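Local coordinates for protein imine reductase (Bacillus cereus, PDB 4D3F) that probably catalyses the NADPH-dependent reduction of imines to amines, holding its dinucleotide cofactor on a Rossmann-type domain, at residues T25-G30 against E79-S84; G135-P140 against S149-S154. All coordinates share one frame; numbering follows the deposited sequence.

Interaction 1 (T25-G30 against E79-S84); sequences TVIGLG and ELVILS. With NAP (NADP nicotinamide-adenine-dinucleotide phosphate), chain C.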
ATOM      1  N   THR B  25     -34.302   4.329  17.021  1.00 19.33           N
ATOM      2  CA  THR B  25     -34.629   3.146  16.248  1.00 19.90           C
ATOM      3  C   THR B  25     -33.410   2.682  15.479  1.00 22.74           C
ATOM      4  O   THR B  25     -32.717   3.508  14.868  1.00 21.39           O
ATOM      5  CB  THR B  25     -35.740   3.439  15.282  1.00 22.78           C
ATOM      6  OG1 THR B  25     -36.989   3.565  15.995  1.00 21.84           O
ATOM      7  CG2 THR B  25     -35.919   2.212  14.336  1.00 20.99           C
ATOM      8  N   VAL B  26     -33.161   1.377  15.471  1.00 23.29           N
ATOM      9  CA  VAL B  26     -32.112   0.768  14.610  1.00 20.12           C
ATOM     10  C   VAL B  26     -32.797  -0.208  13.676  1.00 23.23           C
ATOM     11  O   VAL B  26     -33.472  -1.140  14.142  1.00 22.50           O
ATOM     12  CB  VAL B  26     -31.077   0.012  15.431  1.00 22.27           C
ATOM     13  CG1 VAL B  26     -30.032  -0.690  14.489  1.00 24.97           C
ATOM     14  CG2 VAL B  26     -30.339   0.951  16.384  1.00 23.25           C
ATOM     15  N   ILE B  27     -32.593  -0.031  12.380  1.00 22.53           N
ATOM     16  CA  ILE B  27     -33.101  -0.888  11.337  1.00 24.84           C
ATOM     17  C   ILE B  27     -31.908  -1.558  10.669  1.00 24.85           C
ATOM     18  O   ILE B  27     -31.005  -0.873  10.166  1.00 22.37           O
ATOM     19  CB  ILE B  27     -33.856  -0.063  10.334  1.00 26.92           C
ATOM     20  CG1 ILE B  27     -35.165   0.415  10.937  1.00 25.99           C
ATOM     21  CG2 ILE B  27     -34.137  -0.903   9.069  1.00 32.55           C
ATOM     22  CD1 ILE B  27     -36.010   1.234  10.041  1.00 28.10           C
ATOM     23  N   GLY B  28     -31.861  -2.879  10.740  1.00 23.25           N
ATOM     24  CA  GLY B  28     -30.736  -3.618  10.181  1.00 24.85           C
ATOM     25  C   GLY B  28     -29.934  -4.173  11.333  1.00 24.84           C
ATOM     26  O   GLY B  28     -29.225  -3.496  12.023  1.00 27.70           O
ATOM     27  N   LEU B  29     -30.032  -5.472  11.555  1.00 23.94           N
ATOM     28  CA  LEU B  29     -29.339  -6.157  12.607  1.00 24.59           C
ATOM     29  C   LEU B  29     -28.441  -7.268  12.052  1.00 25.26           C
ATOM     30  O   LEU B  29     -28.438  -8.391  12.587  1.00 25.23           O
ATOM     31  CB  LEU B  29     -30.307  -6.753  13.673  1.00 25.62           C
ATOM     32  CG  LEU B  29     -31.233  -5.760  14.356  1.00 25.64           C
ATOM     33  CD1 LEU B  29     -32.211  -6.512  15.213  1.00 26.96           C
ATOM     34  CD2 LEU B  29     -30.467  -4.766  15.167  1.00 25.63           C
ATOM     35  N   GLY B  30     -27.575  -6.909  11.086  1.00 23.46           N
ATOM     36  CA  GLY B  30     -26.304  -7.577  10.920  1.00 22.85           C
ATOM     37  C   GLY B  30     -25.397  -7.347  12.088  1.00 24.08           C
ATOM     38  O   GLY B  30     -25.813  -6.735  13.098  1.00 23.50           O
ATOM     39  N   GLU B  79     -38.110   9.688  16.120  1.00 24.79           N
ATOM     40  CA  GLU B  79     -37.616  10.630  15.124  1.00 25.24           C
ATOM     41  C   GLU B  79     -36.304  10.131  14.486  1.00 26.94           C
ATOM     42  O   GLU B  79     -36.124  10.258  13.258  1.00 27.43           O
ATOM     43  CB  GLU B  79     -37.337  11.982  15.809  1.00 26.98           C
ATOM     44  CG  GLU B  79     -36.893  13.069  14.825  1.00 30.65           C
ATOM     45  CD  GLU B  79     -36.597  14.391  15.499  1.00 40.66           C
ATOM     46  OE1 GLU B  79     -36.133  14.368  16.641  1.00 40.88           O
ATOM     47  OE2 GLU B  79     -36.801  15.441  14.870  1.00 40.73           O
ATOM     48  N   LEU B  80     -35.354   9.726  15.332  1.00 23.13           N
ATOM     49  CA  LEU B  80     -33.992   9.344  14.854  1.00 24.09           C
ATOM     50  C   LEU B  80     -33.989   7.836  14.530  1.00 22.95           C
ATOM     51  O   LEU B  80     -34.253   7.007  15.406  1.00 22.00           O
ATOM     52  CB  LEU B  80     -32.947   9.637  15.884  1.00 24.96           C
ATOM     53  CG  LEU B  80     -31.506   9.364  15.456  1.00 26.81           C
ATOM     54  CD1 LEU B  80     -31.189  10.236  14.263  1.00 27.21           C
ATOM     55  CD2 LEU B  80     -30.566   9.586  16.615  1.00 31.28           C
ATOM     56  N   VAL B  81     -33.619   7.511  13.291  1.00 22.22           N
ATOM     57  CA  VAL B  81     -33.589   6.148  12.778  1.00 20.63           C
ATOM     58  C   VAL B  81     -32.205   5.864  12.246  1.00 24.79           C
ATOM     59  O   VAL B  81     -31.753   6.613  11.389  1.00 24.85           O
ATOM     60  CB  VAL B  81     -34.638   5.994  11.680  1.00 24.94           C
ATOM     61  CG1 VAL B  81     -34.576   4.590  11.114  1.00 29.41           C
ATOM     62  CG2 VAL B  81     -36.040   6.308  12.190  1.00 25.03           C
ATOM     63  N   ILE B  82     -31.507   4.869  12.784  1.00 24.36           N
ATOM     64  CA  ILE B  82     -30.170   4.473  12.303  1.00 24.08           C
ATOM     65  C   ILE B  82     -30.326   3.235  11.418  1.00 26.43           C
ATOM     66  O   ILE B  82     -31.007   2.279  11.817  1.00 25.20           O
ATOM     67  CB  ILE B  82     -29.244   4.070  13.410  1.00 25.89           C
ATOM     68  CG1 ILE B  82     -29.133   5.061  14.581  1.00 30.63           C
ATOM     69  CG2 ILE B  82     -27.864   3.619  12.886  1.00 29.41           C
ATOM     70  CD1 ILE B  82     -28.668   6.399  14.322  1.00 29.37           C
ATOM     71  N   LEU B  83     -29.774   3.318  10.213  1.00 20.95           N
ATOM     72  CA  LEU B  83     -29.830   2.205   9.250  1.00 22.35           C
ATOM     73  C   LEU B  83     -28.463   1.575   9.148  1.00 24.53           C
ATOM     74  O   LEU B  83     -27.496   2.264   8.861  1.00 23.76           O
ATOM     75  CB  LEU B  83     -30.343   2.610   7.879  1.00 25.48           C
ATOM     76  CG  LEU B  83     -31.768   3.149   8.097  1.00 31.40           C
ATOM     77  CD1 LEU B  83     -31.736   4.670   7.988  1.00 38.51           C
ATOM     78  CD2 LEU B  83     -32.828   2.657   7.207  1.00 37.20           C
ATOM     79  N   SER B  84     -28.392   0.264   9.274  1.00 20.74           N
ATOM     80  CA  SER B  84     -27.139  -0.452   9.040  1.00 22.75           C
ATOM     81  C   SER B  84     -27.473  -1.656   8.128  1.00 23.13           C
ATOM     82  O   SER B  84     -27.745  -2.747   8.572  1.00 22.95           O
ATOM     83  CB  SER B  84     -26.545  -0.880  10.307  1.00 25.78           C
ATOM     84  OG  SER B  84     -25.284  -1.552  10.108  1.00 26.16           O
TER
HETATM   85  PA  NAP C1307     -24.914  -7.349   6.595  1.00 30.99           P
HETATM   86  O1A NAP C1307     -24.799  -8.852   6.600  1.00 30.79           O
HETATM   87  O2A NAP C1307     -24.575  -6.479   5.431  1.00 30.06           O
HETATM   88  O5B NAP C1307     -26.487  -7.151   6.865  1.00 28.73           O
HETATM   89  C5B NAP C1307     -26.961  -5.860   7.102  1.00 32.97           C
HETATM   90  C4B NAP C1307     -28.461  -5.857   7.164  1.00 27.31           C
HETATM   91  O4B NAP C1307     -29.010  -5.664   5.858  1.00 28.25           O
HETATM   92  C3B NAP C1307     -29.082  -7.052   7.830  1.00 29.00           C
HETATM   93  O3B NAP C1307     -30.109  -6.481   8.638  1.00 26.30           O
HETATM   94  C2B NAP C1307     -29.801  -7.702   6.659  1.00 26.75           C
HETATM   95  O2B NAP C1307     -31.016  -8.432   6.973  1.00 26.55           O
HETATM   96  C1B NAP C1307     -30.129  -6.502   5.833  1.00 26.67           C
HETATM   97  N9A NAP C1307     -30.477  -6.826   4.453  1.00 29.64           N
HETATM   98  C8A NAP C1307     -29.613  -7.280   3.518  1.00 30.37           C
HETATM   99  N7A NAP C1307     -30.311  -7.412   2.382  1.00 29.02           N
HETATM  100  C5A NAP C1307     -31.579  -7.092   2.632  1.00 30.96           C
HETATM  101  C6A NAP C1307     -32.814  -7.087   1.889  1.00 35.31           C
HETATM  102  N6A NAP C1307     -32.709  -7.442   0.606  1.00 34.26           N
HETATM  103  N1A NAP C1307     -33.954  -6.683   2.428  1.00 31.64           N
HETATM  104  C2A NAP C1307     -34.011  -6.304   3.740  1.00 37.43           C
HETATM  105  N3A NAP C1307     -32.897  -6.319   4.527  1.00 28.62           N
HETATM  106  C4A NAP C1307     -31.685  -6.664   4.001  1.00 28.62           C
HETATM  107  O3  NAP C1307     -24.246  -6.925   7.930  1.00 28.02           O
HETATM  108  PN  NAP C1307     -23.140  -5.885   8.471  1.00 28.73           P
HETATM  109  O1N NAP C1307     -21.855  -6.588   8.584  1.00 28.67           O
HETATM  110  O2N NAP C1307     -23.618  -5.540   9.863  1.00 29.50           O
HETATM  111  O5D NAP C1307     -23.083  -4.699   7.465  1.00 28.68           O
HETATM  112  C5D NAP C1307     -23.929  -3.519   7.380  1.00 27.93           C
HETATM  113  C4D NAP C1307     -23.209  -2.366   6.712  1.00 25.90           C
HETATM  114  O4D NAP C1307     -22.116  -1.939   7.522  1.00 27.11           O
HETATM  115  C3D NAP C1307     -22.562  -2.791   5.372  1.00 26.61           C
HETATM  116  O3D NAP C1307     -22.905  -1.786   4.406  1.00 28.25           O
HETATM  117  C2D NAP C1307     -21.093  -2.991   5.689  1.00 28.18           C
HETATM  118  O2D NAP C1307     -20.250  -2.763   4.558  1.00 27.99           O
HETATM  119  C1D NAP C1307     -20.934  -1.864   6.726  1.00 27.26           C
HETATM  120  N1N NAP C1307     -19.743  -1.981   7.505  1.00 27.15           N
HETATM  121  C2N NAP C1307     -19.432  -3.194   8.009  1.00 27.94           C
HETATM  122  C3N NAP C1307     -18.282  -3.392   8.740  1.00 29.99           C
HETATM  123  C7N NAP C1307     -18.063  -4.784   9.303  1.00 29.61           C
HETATM  124  O7N NAP C1307     -17.006  -4.952   9.814  1.00 34.03           O
HETATM  125  N7N NAP C1307     -19.041  -5.693   9.465  1.00 38.82           N
HETATM  126  C4N NAP C1307     -17.420  -2.329   8.973  1.00 30.52           C
HETATM  127  C5N NAP C1307     -17.751  -1.055   8.472  1.00 33.67           C
HETATM  128  C6N NAP C1307     -18.933  -0.873   7.731  1.00 29.89           C
HETATM  129  P2B NAP C1307     -30.904  -9.929   7.535  1.00 28.96           P
HETATM  130  O1X NAP C1307     -32.346 -10.341   7.426  1.00 27.98           O
HETATM  131  O2X NAP C1307     -29.918 -10.653   6.549  1.00 30.20           O
HETATM  132  O3X NAP C1307     -30.292  -9.842   8.936  1.00 27.82           O
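Four backbone hydrogen bonds join Thr25 and Ile27 to residues 80-84 in a parallel ladder. Thr25 N donates to Leu80 O at 3.1 Å, and Thr25 O accepts from Ile82 N at 2.8 Å, with 176° at the hydrogen. Ile82 then offers its own O to Ile27 N at 2.9 Å, and Ile27 O takes Ser84 N, so Thr25 and Ile27 each turn both N and O to residues 80-84, while Val26 turns its own to strand 46-50. The CA-H groups of Val81, Val26 and Leu83 add weaker contacts to the same carbonyls. Strand axes 4.7 Å apart, with directions 26° from parallel, fit this register.

Side chains pack over both faces of the ladder. On one, Ile27 CD1 meets Val81 CG1 at 3.8 Å; Ile27 CG1 lies beside its own backbone N (chi1 -71°) and chi2 is extended, which carries CD1 back along the strand to that valine. Ile27 CG2 takes the other direction, toward Leu83 CD2 at 4.2 Å. Thr25 lies on this face too, its OG1 hydrogen-bonded to Asn78 and Ala74. The opposite face carries Val26 and Ile82, touching loosely.

Beyond the ladder, Gly28 CA comes 3.3 Å from the cofactor ribose oxygen O3B and makes a CA-H...O contact to Ser84 O. Leu29 N makes a weak, bent bond to O3B. Gly30, at the N-cap of helix 31-43, passes close to the pyrophosphate. Strand, glycine-rich turn and helix are consistent with the GxGxxG dinucleotide-binding motif of a Rossmann fold, with Gly28 and Gly30 its first two glycines.

Interaction 2 (G135-P140 against S149-S154); sequences GGVQVP and SYTYYS. With NAP (NADP nicotinamide-adenine-dinucleotide phosphate), chain C.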
ATOM      1  N   GLY B 135     -23.166   8.270   6.996  1.00 22.14           N
ATOM      2  CA  GLY B 135     -22.082   7.860   7.812  1.00 22.80           C
ATOM      3  C   GLY B 135     -21.238   6.705   7.265  1.00 22.12           C
ATOM      4  O   GLY B 135     -21.797   5.762   6.686  1.00 23.92           O
ATOM      5  N   GLY B 136     -19.912   6.874   7.372  1.00 21.87           N
ATOM      6  CA  GLY B 136     -18.956   5.860   6.891  1.00 26.48           C
ATOM      7  C   GLY B 136     -18.176   5.371   8.071  1.00 23.22           C
ATOM      8  O   GLY B 136     -17.238   6.069   8.562  1.00 24.76           O
ATOM      9  N   VAL B 137     -18.565   4.208   8.581  1.00 22.88           N
ATOM     10  CA  VAL B 137     -18.042   3.736   9.823  1.00 24.31           C
ATOM     11  C   VAL B 137     -16.664   3.114   9.573  1.00 28.95           C
ATOM     12  O   VAL B 137     -16.554   2.243   8.690  1.00 29.87           O
ATOM     13  CB  VAL B 137     -18.973   2.670  10.459  1.00 26.88           C
ATOM     14  CG1 VAL B 137     -18.390   2.166  11.777  1.00 27.96           C
ATOM     15  CG2 VAL B 137     -20.333   3.284  10.741  1.00 25.90           C
ATOM     16  N   GLN B 138     -15.665   3.485  10.357  1.00 26.97           N
ATOM     17  CA  GLN B 138     -14.264   3.082  10.031  1.00 30.00           C
ATOM     18  C   GLN B 138     -13.741   1.835  10.767  1.00 31.49           C
ATOM     19  O   GLN B 138     -12.528   1.542  10.758  1.00 31.20           O
ATOM     20  CB  GLN B 138     -13.326   4.277  10.334  1.00 24.84           C
ATOM     21  CG  GLN B 138     -13.555   5.460   9.422  1.00 28.60           C
ATOM     22  CD  GLN B 138     -12.802   6.655   9.888  1.00 32.50           C
ATOM     23  OE1 GLN B 138     -11.749   6.522  10.452  1.00 38.93           O
ATOM     24  NE2 GLN B 138     -13.420   7.822   9.818  1.00 28.25           N
ATOM     25  N   VAL B 139     -14.617   1.152  11.491  1.00 26.88           N
ATOM     26  CA  VAL B 139     -14.253   0.106  12.415  1.00 26.34           C
ATOM     27  C   VAL B 139     -15.225  -1.080  12.316  1.00 25.87           C
ATOM     28  O   VAL B 139     -16.389  -0.928  11.871  1.00 26.11           O
ATOM     29  CB  VAL B 139     -14.167   0.565  13.883  1.00 27.92           C
ATOM     30  CG1 VAL B 139     -13.104   1.633  14.084  1.00 28.21           C
ATOM     31  CG2 VAL B 139     -15.569   1.011  14.434  1.00 27.49           C
ATOM     32  N   PRO B 140     -14.769  -2.274  12.728  1.00 26.42           N
ATOM     33  CA  PRO B 140     -15.647  -3.415  12.770  1.00 28.66           C
ATOM     34  C   PRO B 140     -16.572  -3.331  13.982  1.00 26.77           C
ATOM     35  O   PRO B 140     -16.428  -2.406  14.780  1.00 26.98           O
ATOM     36  CB  PRO B 140     -14.676  -4.601  12.905  1.00 28.31           C
ATOM     37  CG  PRO B 140     -13.506  -4.064  13.568  1.00 33.11           C
ATOM     38  CD  PRO B 140     -13.370  -2.637  13.082  1.00 31.32           C
ATOM     39  N   SER B 149     -12.516   4.967  18.056  1.00 28.46           N
ATOM     40  CA  SER B 149     -13.120   4.712  16.775  1.00 27.54           C
ATOM     41  C   SER B 149     -13.722   6.011  16.182  1.00 28.74           C
ATOM     42  O   SER B 149     -14.288   6.786  16.907  1.00 28.11           O
ATOM     43  CB  SER B 149     -14.240   3.614  16.895  1.00 25.35           C
ATOM     44  OG  SER B 149     -13.788   2.393  17.524  1.00 26.31           O
ATOM     45  N   TYR B 150     -13.695   6.133  14.852  1.00 24.62           N
ATOM     46  CA  TYR B 150     -14.268   7.231  14.078  1.00 24.93           C
ATOM     47  C   TYR B 150     -15.208   6.806  13.019  1.00 25.91           C
ATOM     48  O   TYR B 150     -15.032   5.738  12.454  1.00 28.52           O
ATOM     49  CB  TYR B 150     -13.143   8.106  13.459  1.00 25.05           C
ATOM     50  CG  TYR B 150     -12.602   9.053  14.502  1.00 27.59           C
ATOM     51  CD1 TYR B 150     -11.640   8.644  15.400  1.00 31.37           C
ATOM     52  CD2 TYR B 150     -13.082  10.382  14.574  1.00 32.00           C
ATOM     53  CE1 TYR B 150     -11.161   9.530  16.374  1.00 36.62           C
ATOM     54  CE2 TYR B 150     -12.605  11.272  15.540  1.00 33.37           C
ATOM     55  CZ  TYR B 150     -11.636  10.826  16.411  1.00 38.11           C
ATOM     56  OH  TYR B 150     -11.170  11.662  17.371  1.00 43.68           O
ATOM     57  N   THR B 151     -16.215   7.640  12.750  1.00 22.93           N
ATOM     58  CA  THR B 151     -17.108   7.553  11.610  1.00 23.73           C
ATOM     59  C   THR B 151     -17.108   8.871  10.865  1.00 25.82           C
ATOM     60  O   THR B 151     -17.201   9.968  11.489  1.00 24.70           O
ATOM     61  CB  THR B 151     -18.523   7.203  12.126  1.00 24.58           C
ATOM     62  OG1 THR B 151     -18.477   5.934  12.792  1.00 24.44           O
ATOM     63  CG2 THR B 151     -19.559   7.193  11.041  1.00 26.26           C
ATOM     64  N   TYR B 152     -16.989   8.825   9.542  1.00 25.27           N
ATOM     65  CA  TYR B 152     -17.129   9.981   8.699  1.00 27.46           C
ATOM     66  C   TYR B 152     -18.616  10.298   8.607  1.00 23.83           C
ATOM     67  O   TYR B 152     -19.419   9.422   8.450  1.00 24.69           O
ATOM     68  CB  TYR B 152     -16.677   9.730   7.269  1.00 24.82           C
ATOM     69  CG  TYR B 152     -15.236   9.335   7.139  1.00 24.46           C
ATOM     70  CD1 TYR B 152     -14.225  10.234   7.447  1.00 28.17           C
ATOM     71  CD2 TYR B 152     -14.886   8.083   6.660  1.00 26.42           C
ATOM     72  CE1 TYR B 152     -12.909   9.922   7.221  1.00 27.62           C
ATOM     73  CE2 TYR B 152     -13.536   7.726   6.535  1.00 29.13           C
ATOM     74  CZ  TYR B 152     -12.581   8.668   6.776  1.00 28.71           C
ATOM     75  OH  TYR B 152     -11.257   8.317   6.689  1.00 34.78           O
ATOM     76  N   TYR B 153     -18.968  11.570   8.728  1.00 22.69           N
ATOM     77  CA  TYR B 153     -20.332  12.019   8.545  1.00 24.57           C
ATOM     78  C   TYR B 153     -20.422  13.158   7.566  1.00 24.12           C
ATOM     79  O   TYR B 153     -19.504  13.969   7.452  1.00 26.05           O
ATOM     80  CB  TYR B 153     -21.005  12.453   9.894  1.00 26.56           C
ATOM     81  CG  TYR B 153     -21.347  11.311  10.803  1.00 23.13           C
ATOM     82  CD1 TYR B 153     -22.379  10.486  10.516  1.00 23.18           C
ATOM     83  CD2 TYR B 153     -20.592  11.056  11.939  1.00 22.52           C
ATOM     84  CE1 TYR B 153     -22.690   9.441  11.323  1.00 22.22           C
ATOM     85  CE2 TYR B 153     -20.889   9.997  12.758  1.00 22.95           C
ATOM     86  CZ  TYR B 153     -21.946   9.193  12.432  1.00 21.22           C
ATOM     87  OH  TYR B 153     -22.273   8.118  13.254  1.00 27.24           O
ATOM     88  N   SER B 154     -21.502  13.186   6.823  1.00 23.56           N
ATOM     89  CA  SER B 154     -21.767  14.293   5.943  1.00 26.14           C
ATOM     90  C   SER B 154     -23.240  14.456   5.698  1.00 28.50           C
ATOM     91  O   SER B 154     -24.062  13.533   5.924  1.00 24.31           O
ATOM     92  CB  SER B 154     -20.993  14.172   4.590  1.00 24.96           C
ATOM     93  OG  SER B 154     -21.462  13.095   3.810  1.00 25.49           O
TER
HETATM   94  PA  NAP C1307     -24.914  -7.349   6.595  1.00 30.99           P
HETATM   95  O1A NAP C1307     -24.799  -8.852   6.600  1.00 30.79           O
HETATM   96  O2A NAP C1307     -24.575  -6.479   5.431  1.00 30.06           O
HETATM   97  O5B NAP C1307     -26.487  -7.151   6.865  1.00 28.73           O
HETATM   98  C5B NAP C1307     -26.961  -5.860   7.102  1.00 32.97           C
HETATM   99  C4B NAP C1307     -28.461  -5.857   7.164  1.00 27.31           C
HETATM  100  O4B NAP C1307     -29.010  -5.664   5.858  1.00 28.25           O
HETATM  101  C3B NAP C1307     -29.082  -7.052   7.830  1.00 29.00           C
HETATM  102  O3B NAP C1307     -30.109  -6.481   8.638  1.00 26.30           O
HETATM  103  C2B NAP C1307     -29.801  -7.702   6.659  1.00 26.75           C
HETATM  104  O2B NAP C1307     -31.016  -8.432   6.973  1.00 26.55           O
HETATM  105  C1B NAP C1307     -30.129  -6.502   5.833  1.00 26.67           C
HETATM  106  N9A NAP C1307     -30.477  -6.826   4.453  1.00 29.64           N
HETATM  107  C8A NAP C1307     -29.613  -7.280   3.518  1.00 30.37           C
HETATM  108  N7A NAP C1307     -30.311  -7.412   2.382  1.00 29.02           N
HETATM  109  C5A NAP C1307     -31.579  -7.092   2.632  1.00 30.96           C
HETATM  110  C6A NAP C1307     -32.814  -7.087   1.889  1.00 35.31           C
HETATM  111  N6A NAP C1307     -32.709  -7.442   0.606  1.00 34.26           N
HETATM  112  N1A NAP C1307     -33.954  -6.683   2.428  1.00 31.64           N
HETATM  113  C2A NAP C1307     -34.011  -6.304   3.740  1.00 37.43           C
HETATM  114  N3A NAP C1307     -32.897  -6.319   4.527  1.00 28.62           N
HETATM  115  C4A NAP C1307     -31.685  -6.664   4.001  1.00 28.62           C
HETATM  116  O3  NAP C1307     -24.246  -6.925   7.930  1.00 28.02           O
HETATM  117  PN  NAP C1307     -23.140  -5.885   8.471  1.00 28.73           P
HETATM  118  O1N NAP C1307     -21.855  -6.588   8.584  1.00 28.67           O
HETATM  119  O2N NAP C1307     -23.618  -5.540   9.863  1.00 29.50           O
HETATM  120  O5D NAP C1307     -23.083  -4.699   7.465  1.00 28.68           O
HETATM  121  C5D NAP C1307     -23.929  -3.519   7.380  1.00 27.93           C
HETATM  122  C4D NAP C1307     -23.209  -2.366   6.712  1.00 25.90           C
HETATM  123  O4D NAP C1307     -22.116  -1.939   7.522  1.00 27.11           O
HETATM  124  C3D NAP C1307     -22.562  -2.791   5.372  1.00 26.61           C
HETATM  125  O3D NAP C1307     -22.905  -1.786   4.406  1.00 28.25           O
HETATM  126  C2D NAP C1307     -21.093  -2.991   5.689  1.00 28.18           C
HETATM  127  O2D NAP C1307     -20.250  -2.763   4.558  1.00 27.99           O
HETATM  128  C1D NAP C1307     -20.934  -1.864   6.726  1.00 27.26           C
HETATM  129  N1N NAP C1307     -19.743  -1.981   7.505  1.00 27.15           N
HETATM  130  C2N NAP C1307     -19.432  -3.194   8.009  1.00 27.94           C
HETATM  131  C3N NAP C1307     -18.282  -3.392   8.740  1.00 29.99           C
HETATM  132  C7N NAP C1307     -18.063  -4.784   9.303  1.00 29.61           C
HETATM  133  O7N NAP C1307     -17.006  -4.952   9.814  1.00 34.03           O
HETATM  134  N7N NAP C1307     -19.041  -5.693   9.465  1.00 38.82           N
HETATM  135  C4N NAP C1307     -17.420  -2.329   8.973  1.00 30.52           C
HETATM  136  C5N NAP C1307     -17.751  -1.055   8.472  1.00 33.67           C
HETATM  137  C6N NAP C1307     -18.933  -0.873   7.731  1.00 29.89           C
HETATM  138  P2B NAP C1307     -30.904  -9.929   7.535  1.00 28.96           P
HETATM  139  O1X NAP C1307     -32.346 -10.341   7.426  1.00 27.98           O
HETATM  140  O2X NAP C1307     -29.918 -10.653   6.549  1.00 30.20           O
HETATM  141  O3X NAP C1307     -30.292  -9.842   8.936  1.00 27.82           O
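Gln138 lays its amide over the phenol ring of Tyr152, with NE2 3.1 Å above the ring plane and over its centre. The amide and ring planes are only 30° apart, so the group lies closer to flat on the ring than upright. An extended chain beyond CG (chi2 170°) gives the reach, and on the way CB passes 3.1 Å from Tyr150 O, the same carbonyl that accepts Gln138 N in its own plane. Tyr150 CB lies beside the amide, 3.7 Å from NE2, while its ring leads away. The phenol oxygen of Tyr152 is held separately by Gln190 of helix 182-210.

These groups ride on a beta hairpin in which strand 149-155 runs antiparallel to 131-137, where the parallel Rossmann strands give way to the reversed pair 149-155 and 171-175. Gly136 and Tyr152 form its hydrogen-bonded pair, with Gly136 N to Tyr152 O at 2.8 Å and Tyr152 N to Gly136 O at 2.9 Å.

On the other face, Val137 and Thr151 meet at an angle, Val137 CG2 lying 3.8 Å from Thr151 OG1, a hydroxyl that is hydrogen-bonded to Thr171 OG1. Thr151 CG2 sits 3.4 Å above the Tyr153 ring plane, offset toward the rim. Gly135 CA approaches this ring obliquely, near CD1 and CE1. Past the strand end, Val139 straddles Ser149: CG1 and CG2 both approach its CB, CG1 to 3.6 Å, while Ser149 OG bonds to Gly143 O.

In the fold
Interactions 1 and 2 belong to one mixed sheet, in which strand 106-109 lies between 80-83 and 131-137. Their centres are 15 Å apart and their nearest atoms about 7 Å, so they do not touch; the cofactor spans them. Interaction 1 meets its adenosine-side ribose and pyrophosphate, whereas interaction 2 meets the nicotinamide: Val139 O lies 3.4 Å from C4N, the hydride-carrying carbon of NADPH, and Val137 O 3.5 Å from C5N. Ser84 links the two regions, with its O near the adenosine ribose carbon C4B and its OG 3.6 Å from C5D of the nicotinamide ribose. Ser112 N and Thr86 O add further hydrogen bonds to the cofactor.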